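PDB 4ZCF: type III restriction-modification enzyme EcoP15I Res subunit from Escherichia coli, which cleaves DNA, together with the Mod subunit, 25 to 27 base pairs downstream of one of two inversely oriented CAGCAG sites, and binds ATP through its helicase domain. Local coordinates for residues K90-I95 and V124-S129; I98-K103 and D138-E143; I113-S118 and I225-R230; E143-V148 and Y180-V185. All coordinates share one frame; numbering follows the deposited sequence.

Contact 1: K90-I95 and V124-S129. With AMP (adenosine monophosphate), chain H.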
# COMPACT_ATOMS: atom_id res chain seq x y z
N LYS C 90 -19.09 -27.48 8.41
CA LYS C 90 -17.98 -27.53 9.37
C LYS C 90 -17.29 -26.16 9.56
O LYS C 90 -16.79 -25.87 10.66
CB LYS C 90 -16.96 -28.66 9.07
CG LYS C 90 -16.21 -28.54 7.74
CD LYS C 90 -14.81 -29.13 7.84
CE LYS C 90 -14.16 -29.27 6.48
NZ LYS C 90 -14.47 -30.59 5.85
N THR C 91 -17.29 -25.33 8.50
CA THR C 91 -16.73 -23.98 8.46
C THR C 91 -17.52 -23.09 9.40
O THR C 91 -16.93 -22.49 10.30
CB THR C 91 -16.67 -23.47 7.00
OG1 THR C 91 -16.06 -24.47 6.19
CG2 THR C 91 -15.89 -22.18 6.86
N TYR C 92 -18.86 -23.03 9.25
CA TYR C 92 -19.73 -22.27 10.15
C TYR C 92 -19.50 -22.68 11.63
O TYR C 92 -19.41 -21.79 12.49
CB TYR C 92 -21.21 -22.45 9.78
CG TYR C 92 -22.15 -21.81 10.79
CD1 TYR C 92 -22.43 -20.45 10.74
CD2 TYR C 92 -22.73 -22.56 11.81
CE1 TYR C 92 -23.26 -19.85 11.68
CE2 TYR C 92 -23.56 -21.97 12.76
CZ TYR C 92 -23.82 -20.61 12.69
OH TYR C 92 -24.62 -20.03 13.65
N THR C 93 -19.40 -24.01 11.90
CA THR C 93 -19.18 -24.59 13.23
C THR C 93 -17.87 -24.12 13.87
O THR C 93 -17.90 -23.66 15.00
CB THR C 93 -19.35 -26.12 13.19
OG1 THR C 93 -20.69 -26.45 12.80
CG2 THR C 93 -19.01 -26.78 14.51
N TYR C 94 -16.74 -24.20 13.14
CA TYR C 94 -15.47 -23.73 13.68
C TYR C 94 -15.43 -22.22 13.89
O TYR C 94 -14.80 -21.75 14.84
CB TYR C 94 -14.24 -24.32 12.97
CG TYR C 94 -13.84 -23.83 11.60
CD1 TYR C 94 -13.44 -22.50 11.39
CD2 TYR C 94 -13.61 -24.73 10.56
CE1 TYR C 94 -12.97 -22.07 10.16
CE2 TYR C 94 -13.13 -24.31 9.32
CZ TYR C 94 -12.82 -22.97 9.12
OH TYR C 94 -12.35 -22.58 7.89
N ILE C 95 -16.15 -21.47 13.05
CA ILE C 95 -16.25 -20.02 13.20
C ILE C 95 -17.08 -19.70 14.44
O ILE C 95 -16.65 -18.90 15.27
CB ILE C 95 -16.72 -19.31 11.91
CG1 ILE C 95 -15.64 -19.42 10.81
CG2 ILE C 95 -17.03 -17.85 12.21
CD1 ILE C 95 -16.14 -19.27 9.36
N VAL C 124 -12.13 -17.28 3.27
CA VAL C 124 -12.03 -15.82 3.35
C VAL C 124 -13.33 -15.14 2.87
O VAL C 124 -13.85 -14.29 3.58
CB VAL C 124 -10.73 -15.32 2.66
CG1 VAL C 124 -10.72 -13.81 2.49
CG2 VAL C 124 -9.50 -15.79 3.44
N ASN C 125 -13.88 -15.57 1.73
CA ASN C 125 -15.13 -15.07 1.17
C ASN C 125 -16.23 -15.11 2.23
O ASN C 125 -16.85 -14.08 2.52
CB ASN C 125 -15.52 -15.93 -0.05
CG ASN C 125 -16.53 -15.31 -0.98
OD1 ASN C 125 -16.18 -14.73 -2.01
ND2 ASN C 125 -17.81 -15.45 -0.66
N PHE C 126 -16.43 -16.28 2.85
CA PHE C 126 -17.41 -16.52 3.91
C PHE C 126 -17.18 -15.61 5.11
O PHE C 126 -18.12 -14.99 5.59
CB PHE C 126 -17.37 -18.00 4.32
CG PHE C 126 -18.49 -18.48 5.21
CD1 PHE C 126 -19.80 -18.04 5.01
CD2 PHE C 126 -18.26 -19.42 6.21
CE1 PHE C 126 -20.84 -18.48 5.83
CE2 PHE C 126 -19.30 -19.89 7.01
CZ PHE C 126 -20.58 -19.41 6.82
N LEU C 127 -15.92 -15.50 5.58
CA LEU C 127 -15.49 -14.67 6.71
C LEU C 127 -15.74 -13.19 6.52
O LEU C 127 -16.07 -12.51 7.49
CB LEU C 127 -14.00 -14.89 7.02
CG LEU C 127 -13.66 -16.12 7.85
CD1 LEU C 127 -12.20 -16.50 7.67
CD2 LEU C 127 -13.98 -15.92 9.32
N LYS C 128 -15.60 -12.69 5.28
CA LYS C 128 -15.80 -11.29 4.92
C LYS C 128 -17.25 -10.92 4.53
O LYS C 128 -17.57 -9.74 4.45
CB LYS C 128 -14.83 -10.90 3.79
CG LYS C 128 -13.38 -10.85 4.24
CD LYS C 128 -12.47 -10.24 3.18
CE LYS C 128 -11.07 -10.04 3.69
NZ LYS C 128 -10.06 -10.12 2.60
N SER C 129 -18.11 -11.92 4.28
CA SER C 129 -19.49 -11.69 3.85
C SER C 129 -20.31 -10.97 4.88
O SER C 129 -20.20 -11.27 6.07
CB SER C 129 -20.17 -12.99 3.43
OG SER C 129 -20.36 -13.85 4.54
P AMP H . -14.23 -25.52 3.55
O1P AMP H . -13.24 -26.44 2.93
O2P AMP H . -14.85 -26.35 4.61
O3P AMP H . -13.41 -24.54 4.30
O5' AMP H . -15.23 -24.84 2.51
C5' AMP H . -16.63 -24.99 2.66
C4' AMP H . -17.37 -23.76 2.23
O4' AMP H . -18.80 -23.94 2.41
C3' AMP H . -17.00 -22.60 3.07
O3' AMP H . -15.93 -21.89 2.45
C2' AMP H . -18.22 -21.79 3.21
O2' AMP H . -18.28 -20.77 2.20
C1' AMP H . -19.36 -22.73 3.00
N9 AMP H . -20.11 -23.01 4.16
C8 AMP H . -19.63 -23.67 5.19
N7 AMP H . -20.60 -23.82 6.13
C5 AMP H . -21.81 -23.20 5.57
C6 AMP H . -23.16 -22.97 5.95
N6 AMP H . -23.65 -23.42 7.20
N1 AMP H . -23.98 -22.32 5.08
C2 AMP H . -23.56 -21.88 3.91
N3 AMP H . -22.31 -22.05 3.49
C4 AMP H . -21.40 -22.69 4.25
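Phe126 reaches from helix 124-128 to three residues of helix 90-95, and its ring carries most of the contact. The helix segments are well separated, with axes 11.4 Å apart at an angle of 53°, so no backbone meets backbone, and side chains bridge the distance. With CG anti to the backbone N (chi1 -169°), the phenyl group swings out across that gap. Its edge takes up CG2 of Thr91, 3.7 Å from CD2 of Phe126, and beside it the backbone N of Tyr92. Ile95 completes the tight part: its CD1 lies 3.8 Å from CD2 of Phe126 and 4.0 Å from CD2 of Leu127. One face of the Phe126 ring meets AMP, at C2' of the ribose and, toward the ring's rim, at C4 of the adenine.

The far side of helix 124-128 is looser. Asn125 and Lys128 take no part in the contact and are partly exposed, and Lys128 packs on Glu191 of another chain.

No hydrogen bond joins the two segments; the polar chemistry passes to the nucleotide. OG1 of Thr91 stands 2.7 Å from O2P of AMP, while the hydroxyl of Tyr92 is bonded to His135. Thr91 follows the Walker A lysine, Lys90, of the P-loop, so an apolar join holds the phosphate-binding helix against the phenylalanine that packs on the sugar and base.

Contact 2: I98-K103 and D138-E143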
# COMPACT_ATOMS: atom_id res chain seq x y z
N ILE C 98 -15.02 -20.20 17.50
CA ILE C 98 -14.08 -19.08 17.67
C ILE C 98 -14.73 -17.95 18.49
O ILE C 98 -14.09 -17.36 19.36
CB ILE C 98 -13.59 -18.62 16.27
CG1 ILE C 98 -12.38 -19.43 15.83
CG2 ILE C 98 -13.32 -17.09 16.21
CD1 ILE C 98 -12.19 -19.50 14.34
N PHE C 99 -16.03 -17.68 18.21
CA PHE C 99 -16.86 -16.68 18.89
C PHE C 99 -17.19 -17.12 20.28
O PHE C 99 -17.23 -16.27 21.17
CB PHE C 99 -18.14 -16.38 18.11
CG PHE C 99 -17.93 -15.43 16.97
CD1 PHE C 99 -17.99 -14.06 17.16
CD2 PHE C 99 -17.65 -15.91 15.69
CE1 PHE C 99 -17.78 -13.18 16.10
CE2 PHE C 99 -17.44 -15.02 14.63
CZ PHE C 99 -17.50 -13.66 14.84
N ASP C 100 -17.39 -18.44 20.49
CA ASP C 100 -17.67 -19.02 21.82
C ASP C 100 -16.43 -19.06 22.73
O ASP C 100 -16.55 -18.72 23.91
CB ASP C 100 -18.41 -20.36 21.73
CG ASP C 100 -19.93 -20.22 21.68
OD1 ASP C 100 -20.43 -19.09 21.88
OD2 ASP C 100 -20.61 -21.24 21.51
N LEU C 101 -15.25 -19.37 22.18
CA LEU C 101 -13.99 -19.34 22.95
C LEU C 101 -13.65 -17.88 23.31
O LEU C 101 -13.05 -17.62 24.36
CB LEU C 101 -12.83 -20.03 22.21
CG LEU C 101 -12.94 -21.55 22.09
CD1 LEU C 101 -12.14 -22.05 20.90
CD2 LEU C 101 -12.49 -22.25 23.39
N ASN C 102 -14.10 -16.94 22.47
CA ASN C 102 -13.95 -15.53 22.73
C ASN C 102 -14.92 -15.07 23.82
O ASN C 102 -14.52 -14.35 24.73
CB ASN C 102 -14.15 -14.72 21.46
CG ASN C 102 -14.02 -13.24 21.72
OD1 ASN C 102 -15.03 -12.53 21.80
ND2 ASN C 102 -12.80 -12.77 21.95
N LYS C 103 -16.21 -15.46 23.72
CA LYS C 103 -17.22 -15.07 24.71
C LYS C 103 -16.79 -15.52 26.13
O LYS C 103 -16.54 -14.67 26.99
CB LYS C 103 -18.60 -15.63 24.31
CG LYS C 103 -19.75 -15.27 25.27
CD LYS C 103 -21.09 -15.76 24.76
CE LYS C 103 -22.01 -14.62 24.41
NZ LYS C 103 -23.11 -15.03 23.49
N ASP C 138 -25.02 -9.63 15.75
CA ASP C 138 -26.28 -9.72 16.47
C ASP C 138 -26.13 -10.64 17.69
O ASP C 138 -26.43 -10.23 18.82
CB ASP C 138 -27.39 -10.25 15.55
CG ASP C 138 -27.97 -9.24 14.57
OD1 ASP C 138 -27.93 -8.02 14.87
OD2 ASP C 138 -28.50 -9.67 13.52
N ASP C 139 -25.62 -11.85 17.46
CA ASP C 139 -25.49 -12.88 18.48
C ASP C 139 -24.39 -12.65 19.51
O ASP C 139 -24.54 -13.13 20.63
CB ASP C 139 -25.35 -14.26 17.82
CG ASP C 139 -26.58 -14.80 17.09
OD1 ASP C 139 -27.70 -14.26 17.32
OD2 ASP C 139 -26.43 -15.79 16.32
N TYR C 140 -23.30 -11.93 19.16
CA TYR C 140 -22.15 -11.73 20.07
C TYR C 140 -21.69 -10.31 20.34
O TYR C 140 -20.90 -10.12 21.27
CB TYR C 140 -20.93 -12.55 19.58
CG TYR C 140 -21.14 -14.05 19.61
CD1 TYR C 140 -21.70 -14.71 18.51
CD2 TYR C 140 -20.82 -14.80 20.73
CE1 TYR C 140 -21.94 -16.08 18.54
CE2 TYR C 140 -20.99 -16.18 20.75
CZ TYR C 140 -21.57 -16.82 19.66
OH TYR C 140 -21.76 -18.17 19.67
N LYS C 141 -22.15 -9.32 19.54
CA LYS C 141 -21.71 -7.91 19.60
C LYS C 141 -20.17 -7.88 19.41
O LYS C 141 -19.44 -7.20 20.14
CB LYS C 141 -22.15 -7.25 20.90
N ARG C 142 -19.70 -8.68 18.43
CA ARG C 142 -18.30 -8.85 18.05
C ARG C 142 -18.10 -8.65 16.55
O ARG C 142 -19.01 -8.91 15.75
CB ARG C 142 -17.77 -10.24 18.45
CG ARG C 142 -17.67 -10.49 19.94
CD ARG C 142 -16.63 -9.62 20.62
NE ARG C 142 -16.40 -10.03 22.01
CZ ARG C 142 -17.07 -9.55 23.05
NH1 ARG C 142 -18.03 -8.65 22.88
NH2 ARG C 142 -16.78 -9.97 24.28
N GLU C 143 -16.89 -8.20 16.18
CA GLU C 143 -16.48 -7.96 14.80
C GLU C 143 -15.26 -8.81 14.53
O GLU C 143 -14.35 -8.83 15.34
CB GLU C 143 -16.12 -6.48 14.57
CG GLU C 143 -17.18 -5.48 14.96
CD GLU C 143 -18.45 -5.43 14.13
OE1 GLU C 143 -18.45 -5.94 12.98
OE2 GLU C 143 -19.43 -4.83 14.62
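Tyr140 lies against the side of helix 98-103, and CB of Phe99 points straight onto its face. This is a CH-pi contact: CB of Phe99 sits 3.7 Å from the centroid of the Tyr140 ring, almost on the ring normal. The two aromatic rings themselves meet obliquely, planes 36° apart, in neither a stack nor an edge-to-face pair; Phe99 stacks instead on Phe136. Further apolar packing comes from CB of Arg142, which touches the edge of the Phe99 ring at CE1, 3.8 Å away. The chain of Lys103 crosses Tyr140 at about a right angle, bringing CE to 3.9 Å from CD2 of the tyrosine.

Two hydrogen bonds frame this packing. The hydroxyl of Tyr140 donates to OD1 of Asp100 over 2.7 Å, approaching from above the carboxylate plane, and the same hydroxyl is also bonded to Lys96. NE of Arg142 donates to OD1 of Asn102 over 2.9 Å, in the plane of that amide carbonyl. Because ND2 of Asn102 is bonded to the backbone O of Ile107, both ends of the amide are engaged and its rotation is fixed.

Lys141, with positive phi (57°), ends helix 130-140 and turns the chain into strand 143-148. The arrangement is a helix-to-strand connection packed on the helix after the P-loop, part of the alpha/beta layering of a RecA-like helicase domain.

Contact 3: I113-S118 and I225-R230. With AMP (adenosine monophosphate), chain H; nucleotides of chain E; nucleotides of chain D.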
# COMPACT_ATOMS: atom_id res chain seq x y z
N ILE C 113 -5.69 -22.60 9.67
CA ILE C 113 -4.77 -23.22 8.73
C ILE C 113 -5.52 -24.06 7.68
O ILE C 113 -6.30 -24.96 8.02
CB ILE C 113 -3.53 -23.86 9.40
CG1 ILE C 113 -2.90 -22.85 10.39
CG2 ILE C 113 -2.50 -24.31 8.33
CD1 ILE C 113 -1.69 -23.27 11.19
N VAL C 114 -5.35 -23.68 6.40
CA VAL C 114 -6.04 -24.31 5.26
C VAL C 114 -5.03 -25.00 4.34
O VAL C 114 -3.87 -24.62 4.36
CB VAL C 114 -7.05 -23.36 4.53
CG1 VAL C 114 -8.19 -22.92 5.46
CG2 VAL C 114 -6.37 -22.15 3.88
N PRO C 115 -5.37 -26.09 3.62
CA PRO C 115 -4.33 -26.78 2.84
C PRO C 115 -4.20 -26.36 1.37
O PRO C 115 -3.23 -26.77 0.70
CB PRO C 115 -4.78 -28.24 2.92
CG PRO C 115 -6.30 -28.16 2.99
CD PRO C 115 -6.67 -26.80 3.53
N THR C 116 -5.19 -25.58 0.87
CA THR C 116 -5.42 -25.25 -0.53
C THR C 116 -5.85 -23.79 -0.78
O THR C 116 -6.45 -23.18 0.11
CB THR C 116 -6.38 -26.35 -1.06
OG1 THR C 116 -5.68 -27.33 -1.84
CG2 THR C 116 -7.62 -25.84 -1.73
N LEU C 117 -5.54 -23.24 -1.97
CA LEU C 117 -5.93 -21.88 -2.34
C LEU C 117 -7.43 -21.70 -2.50
O LEU C 117 -7.95 -20.63 -2.17
CB LEU C 117 -5.21 -21.40 -3.61
CG LEU C 117 -3.72 -21.13 -3.51
CD1 LEU C 117 -3.16 -20.83 -4.88
CD2 LEU C 117 -3.39 -20.03 -2.48
N SER C 118 -8.13 -22.75 -3.01
CA SER C 118 -9.59 -22.75 -3.20
C SER C 118 -10.32 -22.72 -1.84
O SER C 118 -11.33 -22.02 -1.70
CB SER C 118 -10.02 -23.97 -3.99
OG SER C 118 -9.24 -24.19 -5.16
N ILE C 225 -7.51 -26.48 12.16
CA ILE C 225 -7.04 -27.21 10.99
C ILE C 225 -8.22 -27.73 10.17
O ILE C 225 -9.02 -28.53 10.67
CB ILE C 225 -5.93 -28.25 11.28
CG1 ILE C 225 -4.56 -27.54 11.34
CG2 ILE C 225 -5.86 -29.34 10.18
CD1 ILE C 225 -4.02 -27.45 12.58
N ASP C 226 -8.34 -27.22 8.92
CA ASP C 226 -9.35 -27.55 7.92
C ASP C 226 -8.79 -28.70 7.07
O ASP C 226 -7.70 -28.56 6.50
CB ASP C 226 -9.64 -26.32 7.05
CG ASP C 226 -11.00 -26.29 6.40
OD1 ASP C 226 -11.30 -27.19 5.60
OD2 ASP C 226 -11.75 -25.32 6.64
N GLU C 227 -9.53 -29.82 7.00
CA GLU C 227 -9.16 -31.07 6.29
C GLU C 227 -7.83 -31.59 6.89
O GLU C 227 -6.77 -31.34 6.32
CB GLU C 227 -9.11 -30.91 4.75
CG GLU C 227 -10.19 -30.02 4.13
CD GLU C 227 -11.60 -30.57 3.98
OE1 GLU C 227 -11.98 -31.51 4.71
OE2 GLU C 227 -12.34 -30.01 3.14
N PRO C 228 -7.85 -32.24 8.09
CA PRO C 228 -6.59 -32.62 8.74
C PRO C 228 -5.78 -33.70 8.06
O PRO C 228 -4.61 -33.89 8.40
CB PRO C 228 -7.02 -33.00 10.16
CG PRO C 228 -8.42 -33.42 10.03
CD PRO C 228 -9.01 -32.61 8.93
N HIS C 229 -6.41 -34.41 7.11
CA HIS C 229 -5.83 -35.49 6.32
C HIS C 229 -4.80 -34.96 5.31
O HIS C 229 -4.07 -35.75 4.71
CB HIS C 229 -6.93 -36.29 5.61
CG HIS C 229 -7.78 -35.49 4.66
ND1 HIS C 229 -7.64 -35.63 3.28
CD2 HIS C 229 -8.80 -34.64 4.91
CE1 HIS C 229 -8.56 -34.84 2.75
NE2 HIS C 229 -9.29 -34.23 3.68
N ARG C 230 -4.76 -33.63 5.10
CA ARG C 230 -3.86 -32.96 4.18
C ARG C 230 -2.66 -32.36 4.91
O ARG C 230 -1.80 -31.70 4.31
CB ARG C 230 -4.63 -31.92 3.36
CG ARG C 230 -5.40 -32.53 2.20
CD ARG C 230 -6.18 -31.45 1.48
NE ARG C 230 -6.43 -31.74 0.06
CZ ARG C 230 -5.51 -31.64 -0.90
NH1 ARG C 230 -4.26 -31.30 -0.61
NH2 ARG C 230 -5.84 -31.91 -2.16
P AMP H . -14.23 -25.52 3.55
O1P AMP H . -13.24 -26.44 2.93
O2P AMP H . -14.85 -26.35 4.61
O3P AMP H . -13.41 -24.54 4.30
O5' AMP H . -15.23 -24.84 2.51
C5' AMP H . -16.63 -24.99 2.66
C4' AMP H . -17.37 -23.76 2.23
O4' AMP H . -18.80 -23.94 2.41
C3' AMP H . -17.00 -22.60 3.07
O3' AMP H . -15.93 -21.89 2.45
C2' AMP H . -18.22 -21.79 3.21
O2' AMP H . -18.28 -20.77 2.20
C1' AMP H . -19.36 -22.73 3.00
N9 AMP H . -20.11 -23.01 4.16
C8 AMP H . -19.63 -23.67 5.19
N7 AMP H . -20.60 -23.82 6.13
C5 AMP H . -21.81 -23.20 5.57
C6 AMP H . -23.16 -22.97 5.95
N6 AMP H . -23.65 -23.42 7.20
N1 AMP H . -23.98 -22.32 5.08
C2 AMP H . -23.56 -21.88 3.91
N3 AMP H . -22.31 -22.05 3.49
C4 AMP H . -21.40 -22.69 4.25
P DA E 5 -3.39 -24.95 -5.05
OP1 DA E 5 -4.48 -25.24 -4.08
OP2 DA E 5 -3.71 -24.09 -6.22
O5' DA E 5 -2.18 -24.36 -4.20
C5' DA E 5 -0.98 -24.11 -4.87
C4' DA E 5 0.16 -23.71 -3.94
O4' DA E 5 1.29 -24.54 -4.30
C3' DA E 5 0.58 -22.25 -4.12
O3' DA E 5 0.72 -21.58 -2.85
C2' DA E 5 1.88 -22.32 -4.93
C1' DA E 5 2.34 -23.77 -4.85
N9 DA E 5 2.82 -24.36 -6.11
C8 DA E 5 2.13 -24.54 -7.30
N7 DA E 5 2.86 -25.04 -8.27
C5 DA E 5 4.12 -25.21 -7.68
C6 DA E 5 5.38 -25.68 -8.17
N6 DA E 5 5.55 -26.17 -9.40
N1 DA E 5 6.42 -25.75 -7.30
C2 DA E 5 6.29 -25.28 -6.06
N3 DA E 5 5.16 -24.82 -5.51
C4 DA E 5 4.12 -24.81 -6.36
P DT D 20 3.74 -32.44 3.53
OP1 DT D 20 3.23 -32.03 4.85
OP2 DT D 20 4.77 -33.49 3.45
O5' DT D 20 2.50 -32.89 2.61
C5' DT D 20 1.32 -32.12 2.62
C4' DT D 20 0.35 -32.64 1.58
O4' DT D 20 0.98 -32.61 0.28
C3' DT D 20 -0.12 -34.08 1.81
O3' DT D 20 -1.53 -34.13 1.78
C2' DT D 20 0.49 -34.89 0.68
C1' DT D 20 0.80 -33.85 -0.38
N1 DT D 20 1.99 -34.17 -1.27
C2 DT D 20 1.79 -34.38 -2.63
O2 DT D 20 0.70 -34.31 -3.18
N3 DT D 20 2.93 -34.68 -3.33
C4 DT D 20 4.23 -34.81 -2.83
O4 DT D 20 5.13 -35.11 -3.62
C5 DT D 20 4.36 -34.58 -1.40
C7 DT D 20 5.69 -34.65 -0.70
C6 DT D 20 3.26 -34.28 -0.71
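Ile113 pairs with Ile225 in a parallel beta bridge, and its carbonyl O accepts the backbone N of Asp226 over 3.2 Å in a nearly linear bond (175°). Val114 meets the second segment through its side chain: CG1 lies 4.0 Å from CB of Asp226, the two side chains pointing the same way. Asp226 has CG anti to its N (chi1 -155°), which carries the carboxylate to the AMP phosphate, OD2 lying 3.0 Å from O3P; OD2 is also bonded to the hydroxyl of Tyr94. Pro115 packs its ring against the second segment, with CD 3.6 Å from the backbone O of Asp226 and CG 3.6 Å from CD of Arg230, whose extended chain it crosses at about a right angle. Thr116 brings OG1 over one face of the Arg230 guanidinium and makes a weak hydrogen bond to OP1 of DA5 of chain E. The backbone N of Leu117 holds that same phosphate oxygen more firmly, at 3.1 Å.

OE2 of Glu227 lies 3.7 Å from O1P of AMP, while OE1 forms a salt bridge with NZ of Lys90. The sequence Asp-Glu-Pro-His from Asp226 to His229 has the form of the Walker B box, helicase motif II, here set beside a DNA-backbone-binding turn that resembles motif Ia of superfamily 2 helicases.

Contact 4: E143-V148 and Y180-V185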
# COMPACT_ATOMS: atom_id res chain seq x y z
N GLU C 143 -16.89 -8.20 16.18
CA GLU C 143 -16.48 -7.96 14.80
C GLU C 143 -15.26 -8.81 14.53
O GLU C 143 -14.35 -8.83 15.34
CB GLU C 143 -16.12 -6.48 14.57
CG GLU C 143 -17.18 -5.48 14.96
CD GLU C 143 -18.45 -5.43 14.13
OE1 GLU C 143 -18.45 -5.94 12.98
OE2 GLU C 143 -19.43 -4.83 14.62
N LEU C 144 -15.23 -9.51 13.41
CA LEU C 144 -14.03 -10.26 13.11
C LEU C 144 -13.15 -9.50 12.10
O LEU C 144 -13.65 -8.98 11.09
CB LEU C 144 -14.28 -11.74 12.75
CG LEU C 144 -15.07 -12.07 11.48
CD1 LEU C 144 -14.16 -12.15 10.26
CD2 LEU C 144 -15.75 -13.41 11.63
N ARG C 145 -11.87 -9.37 12.43
CA ARG C 145 -10.85 -8.75 11.58
C ARG C 145 -10.10 -9.94 11.02
O ARG C 145 -9.72 -10.86 11.76
CB ARG C 145 -9.93 -7.80 12.37
CG ARG C 145 -10.61 -6.54 12.91
CD ARG C 145 -11.09 -5.57 11.81
NE ARG C 145 -12.12 -4.66 12.32
CZ ARG C 145 -13.43 -4.92 12.35
NH1 ARG C 145 -13.90 -6.07 11.87
NH2 ARG C 145 -14.28 -4.04 12.85
N THR C 146 -10.01 -9.98 9.69
CA THR C 146 -9.40 -11.08 8.96
C THR C 146 -8.12 -10.63 8.27
O THR C 146 -8.10 -9.58 7.64
CB THR C 146 -10.48 -11.81 8.10
OG1 THR C 146 -9.90 -12.88 7.36
CG2 THR C 146 -11.22 -10.88 7.18
N TYR C 147 -7.04 -11.39 8.48
CA TYR C 147 -5.70 -11.13 7.96
C TYR C 147 -5.36 -12.34 7.10
O TYR C 147 -5.22 -13.45 7.61
CB TYR C 147 -4.68 -10.95 9.11
CG TYR C 147 -5.14 -9.97 10.16
CD1 TYR C 147 -5.88 -10.39 11.26
CD2 TYR C 147 -4.87 -8.61 10.05
CE1 TYR C 147 -6.35 -9.48 12.21
CE2 TYR C 147 -5.31 -7.69 11.00
CZ TYR C 147 -6.08 -8.13 12.07
OH TYR C 147 -6.55 -7.25 13.00
N VAL C 148 -5.28 -12.13 5.80
CA VAL C 148 -5.04 -13.21 4.87
C VAL C 148 -3.59 -13.19 4.44
O VAL C 148 -3.16 -12.19 3.89
CB VAL C 148 -6.03 -13.16 3.67
CG1 VAL C 148 -5.92 -14.42 2.81
CG2 VAL C 148 -7.46 -12.97 4.16
N TYR C 180 -13.47 -6.73 18.89
CA TYR C 180 -12.79 -7.42 17.79
C TYR C 180 -12.10 -8.72 18.13
O TYR C 180 -11.32 -8.80 19.07
CB TYR C 180 -11.77 -6.51 17.08
CG TYR C 180 -12.17 -5.06 16.90
CD1 TYR C 180 -13.29 -4.72 16.14
CD2 TYR C 180 -11.38 -4.03 17.40
CE1 TYR C 180 -13.66 -3.38 15.97
CE2 TYR C 180 -11.72 -2.69 17.20
CZ TYR C 180 -12.86 -2.37 16.49
OH TYR C 180 -13.21 -1.05 16.29
N ILE C 181 -12.33 -9.71 17.27
CA ILE C 181 -11.67 -11.01 17.24
C ILE C 181 -10.75 -10.90 16.01
O ILE C 181 -11.20 -10.43 14.95
CB ILE C 181 -12.69 -12.18 17.14
CG1 ILE C 181 -13.47 -12.34 18.45
CG2 ILE C 181 -12.00 -13.49 16.77
CD1 ILE C 181 -14.85 -12.86 18.27
N HIS C 182 -9.47 -11.29 16.15
CA HIS C 182 -8.48 -11.21 15.08
C HIS C 182 -8.17 -12.60 14.52
O HIS C 182 -7.78 -13.49 15.27
CB HIS C 182 -7.20 -10.49 15.57
CG HIS C 182 -7.47 -9.14 16.18
ND1 HIS C 182 -7.74 -8.03 15.40
CD2 HIS C 182 -7.51 -8.78 17.49
CE1 HIS C 182 -7.95 -7.04 16.25
NE2 HIS C 182 -7.81 -7.43 17.52
N VAL C 183 -8.35 -12.79 13.21
CA VAL C 183 -8.11 -14.10 12.60
C VAL C 183 -7.15 -14.16 11.39
O VAL C 183 -7.35 -13.47 10.38
CB VAL C 183 -9.43 -14.92 12.43
CG1 VAL C 183 -10.37 -14.30 11.42
CG2 VAL C 183 -9.13 -16.37 12.08
N LEU C 184 -6.11 -14.99 11.51
CA LEU C 184 -5.11 -15.22 10.46
C LEU C 184 -5.46 -16.43 9.60
O LEU C 184 -5.38 -17.56 10.07
CB LEU C 184 -3.70 -15.36 11.04
CG LEU C 184 -2.57 -15.31 10.00
CD1 LEU C 184 -2.28 -13.90 9.56
CD2 LEU C 184 -1.31 -15.94 10.53
N VAL C 185 -5.81 -16.19 8.34
CA VAL C 185 -6.07 -17.26 7.39
C VAL C 185 -4.78 -17.47 6.55
O VAL C 185 -4.27 -16.53 5.95
CB VAL C 185 -7.32 -17.00 6.51
CG1 VAL C 185 -7.73 -18.25 5.74
CG2 VAL C 185 -8.48 -16.47 7.35
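Glu143 O receives the backbone N of Ile181, opening a run of five parallel-strand hydrogen bonds that uses the backbone N and O of both Arg145 and Tyr147. Arg145 N donates to Ile181 O and its O accepts Val183 N, each over 2.8 Å; Tyr147 N then donates to Val183 O, and its O accepts Val185 N. The backbones of His182 and Leu184 bond on their other side to Asn108, Phe110 and Ile112, in and just before strand 109-113.

Among side chains, the hydroxyl of Tyr147 and ND1 of His182 share a hydrogen bond of 2.8 Å, while NE2 of the same imidazole is bonded to Ser174 O, so both ring nitrogens are engaged. The guanidinium of Arg145 lays one face over CD1 of Tyr180, and its NH1 makes a weak bond to Leu144 O. Glu143 finds its partner in Arg137.

On the opposite face, Leu144 and Ile181 pack on helix 90-105. Strand 143-148 thus forms one border, within this chain, of the parallel sheet of a RecA-like helicase domain.

From the N terminus, helix 90-105 supplies the first segments of contacts 1 and 2, and residues 113-118 that of contact 3. The chain then returns through helix 117-128, closing contact 1, and through helix 130-140, closing contact 2. The first three contacts therefore cross one another. Contact 4 opens where contact 2 ends, sharing Glu143, closes with strand 180-186, and lies nested within the long loop that contact 3 closes at 225-230. Contacts 1 and 3 meet around AMP, joined by the Lys90-Glu227 salt bridge, whereas Leu127 and Phe99 pack contacts 1 and 2 onto the sheet of contact 4. Together they tie two helical connections, the nucleotide site and the DNA-binding turn to one parallel sheet.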